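Local coordinates for nucleoside diphosphate kinase family protein (Babesia bovis, PDB 3JS9) that probably transfers the terminal phosphate of nucleoside triphosphates to nucleoside diphosphates through a phosphohistidine intermediate, with magnesium as cofactor, at residues 10-15 with 123-128. Numbering follows the deposited sequence.
With SO4 (sulfate ion), chain G.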
loop_
_atom_site.group_PDB
_atom_site.type_symbol
_atom_site.label_atom_id
_atom_site.label_comp_id
_atom_site.label_asym_id
_atom_site.label_seq_id
_atom_site.Cartn_x
_atom_site.Cartn_y
_atom_site.Cartn_z
ATOM N N GLU A 10 -4.446 28.869 -0.006
ATOM C CA GLU A 10 -4.732 28.836 -1.424
ATOM C C GLU A 10 -5.701 27.718 -1.737
ATOM O O GLU A 10 -5.948 26.842 -0.910
ATOM C CB GLU A 10 -3.424 28.626 -2.224
ATOM C CG GLU A 10 -2.437 29.796 -2.229
ATOM C CD GLU A 10 -1.040 29.445 -2.776
ATOM O OE1 GLU A 10 -0.797 28.333 -3.307
ATOM O OE2 GLU A 10 -0.151 30.306 -2.664
ATOM N N ARG A 11 -6.239 27.740 -2.946
ATOM C CA ARG A 11 -6.971 26.612 -3.473
ATOM C C ARG A 11 -6.413 26.318 -4.843
ATOM O O ARG A 11 -6.172 27.260 -5.620
ATOM C CB ARG A 11 -8.440 26.951 -3.617
ATOM C CG ARG A 11 -9.151 26.950 -2.312
ATOM C CD ARG A 11 -10.555 27.523 -2.409
ATOM N NE ARG A 11 -11.212 27.385 -1.115
ATOM C CZ ARG A 11 -12.502 27.604 -0.885
ATOM N NH1 ARG A 11 -13.319 27.962 -1.883
ATOM N NH2 ARG A 11 -12.974 27.433 0.345
ATOM N N THR A 12 -6.256 25.031 -5.165
ATOM C CA THR A 12 -5.737 24.640 -6.451
ATOM C C THR A 12 -6.671 23.672 -7.177
ATOM O O THR A 12 -7.404 22.883 -6.555
ATOM C CB THR A 12 -4.311 24.058 -6.334
ATOM O OG1 THR A 12 -3.761 23.937 -7.648
ATOM C CG2 THR A 12 -4.287 22.677 -5.633
ATOM N N TYR A 13 -6.663 23.733 -8.500
ATOM C CA TYR A 13 -7.524 22.861 -9.250
ATOM C C TYR A 13 -6.696 21.661 -9.693
ATOM O O TYR A 13 -5.617 21.819 -10.291
ATOM C CB TYR A 13 -8.146 23.604 -10.423
ATOM C CG TYR A 13 -8.949 22.688 -11.297
ATOM C CD1 TYR A 13 -10.129 22.124 -10.829
ATOM C CD2 TYR A 13 -8.501 22.334 -12.586
ATOM C CE1 TYR A 13 -10.862 21.227 -11.613
ATOM C CE2 TYR A 13 -9.231 21.447 -13.379
ATOM C CZ TYR A 13 -10.413 20.901 -12.884
ATOM O OH TYR A 13 -11.147 20.015 -13.650
ATOM N N ILE A 14 -7.178 20.463 -9.370
ATOM C CA ILE A 14 -6.469 19.230 -9.721
ATOM C C ILE A 14 -7.442 18.364 -10.563
ATOM O O ILE A 14 -8.598 18.162 -10.168
ATOM C CB ILE A 14 -5.973 18.435 -8.422
ATOM C CG1 ILE A 14 -5.147 19.304 -7.446
ATOM C CG2 ILE A 14 -5.287 17.073 -8.770
ATOM C CD1 ILE A 14 -3.701 19.752 -7.876
ATOM N N MET A 15 -6.966 17.820 -11.685
ATOM C CA MET A 15 -7.853 17.089 -12.566
ATOM C C MET A 15 -7.258 15.772 -13.088
ATOM O O MET A 15 -6.223 15.744 -13.782
ATOM C CB MET A 15 -8.306 17.984 -13.727
ATOM C CG MET A 15 -9.277 17.287 -14.686
ATOM S SD MET A 15 -9.921 18.297 -16.065
ATOM C CE MET A 15 -8.362 18.897 -16.784
ATOM N N HIS A 123 -3.796 16.831 -14.114
ATOM C CA HIS A 123 -3.469 18.249 -14.242
ATOM C C HIS A 123 -3.411 18.858 -12.853
ATOM O O HIS A 123 -4.276 18.563 -12.016
ATOM C CB HIS A 123 -4.527 19.008 -15.099
ATOM C CG HIS A 123 -4.549 20.483 -14.836
ATOM N ND1 HIS A 123 -3.793 21.379 -15.561
ATOM C CD2 HIS A 123 -5.144 21.206 -13.854
ATOM C CE1 HIS A 123 -3.943 22.595 -15.057
ATOM N NE2 HIS A 123 -4.764 22.518 -14.027
ATOM N N ALA A 124 -2.435 19.721 -12.615
ATOM C CA ALA A 124 -2.461 20.579 -11.418
ATOM C C ALA A 124 -2.319 22.014 -11.824
ATOM O O ALA A 124 -1.641 22.299 -12.775
ATOM C CB ALA A 124 -1.341 20.197 -10.414
ATOM N N SER A 125 -2.934 22.933 -11.096
ATOM C CA SER A 125 -2.845 24.365 -11.440
ATOM C C SER A 125 -1.390 24.787 -11.395
ATOM O O SER A 125 -0.635 24.352 -10.516
ATOM C CB SER A 125 -3.647 25.248 -10.461
ATOM O OG SER A 125 -5.022 25.106 -10.675
ATOM N N SER A 126 -1.028 25.674 -12.308
ATOM C CA SER A 126 0.341 26.120 -12.434
ATOM C C SER A 126 0.740 27.346 -11.572
ATOM O O SER A 126 1.903 27.495 -11.186
ATOM C CB SER A 126 0.585 26.454 -13.891
ATOM O OG SER A 126 1.887 26.073 -14.195
ATOM N N SER A 127 -0.220 28.224 -11.304
ATOM C CA SER A 127 0.051 29.518 -10.695
ATOM C C SER A 127 -1.224 29.994 -10.012
ATOM O O SER A 127 -2.299 29.440 -10.273
ATOM C CB SER A 127 0.462 30.547 -11.781
ATOM O OG SER A 127 -0.610 30.747 -12.704
ATOM N N ALA A 128 -1.100 31.027 -9.173
ATOM C CA ALA A 128 -2.257 31.652 -8.510
ATOM C C ALA A 128 -3.316 32.123 -9.524
ATOM O O ALA A 128 -4.510 31.894 -9.345
ATOM C CB ALA A 128 -1.807 32.810 -7.593
HETATM S S SO4 G . -2.042 20.079 -18.374
HETATM O O1 SO4 G . -1.435 20.408 -17.075
HETATM O O2 SO4 G . -1.616 21.073 -19.331
HETATM O O3 SO4 G . -3.513 20.032 -18.433
HETATM O O4 SO4 G . -1.511 18.782 -18.706
HETATM O O HOH W 1 -1.275 22.938 -8.141
#
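Met15 and His123 form an antiparallel hydrogen-bonded pair, and this end of the contact is the tight one. Met15 N gives its hydrogen to His123 O at 2.8 Å, and His123 N returns the bond to Met15 O at 2.7 Å, both nearly straight. At the neighbouring non-hydrogen-bonded pair, the end of the long isoleucine arm, Ile14 CD1, meets the short alanine methyl, Ala124 CB, at 3.5 Å. The imidazole shares the other face of the sheet with Met15. With CG anti to the backbone N (chi1 158°), it runs back along strand 10-16, and His123 CD2 meets Tyr13 CD2 at 3.8 Å, rim against rim with the planes at 41°.

The pairing joins inner strand 10-16 to edge strand 122-124 of the four-stranded antiparallel sheet of the ferredoxin-like nucleoside diphosphate kinase fold, and the edge strand carries the histidine predicted to become the phosphohistidine intermediate. Histidine suits the place because its two nitrogens can serve different partners: NE2 bonds to Glu134 of helix 128-138, which would fix the ring's rotation, while His123 ND1 donates to SO4 O1 of the bound sulfate at 3.0 Å. Lys17 and Tyr57 also hold this anion, consistent with a phosphate position.

Beyond Ala124 the strand ends and the contact loosens. Ser125 N makes a weak bond to Tyr13 O, but Ser125 OG takes the place of a backbone acceptor, receiving the hydrogen of Tyr13 N at 3.1 Å, and also bonds to Glu134. Farther out, water replaces direct pairing, joining Thr12 OG1 to Ser125 O, before Ser127 N-caps helix 128-138.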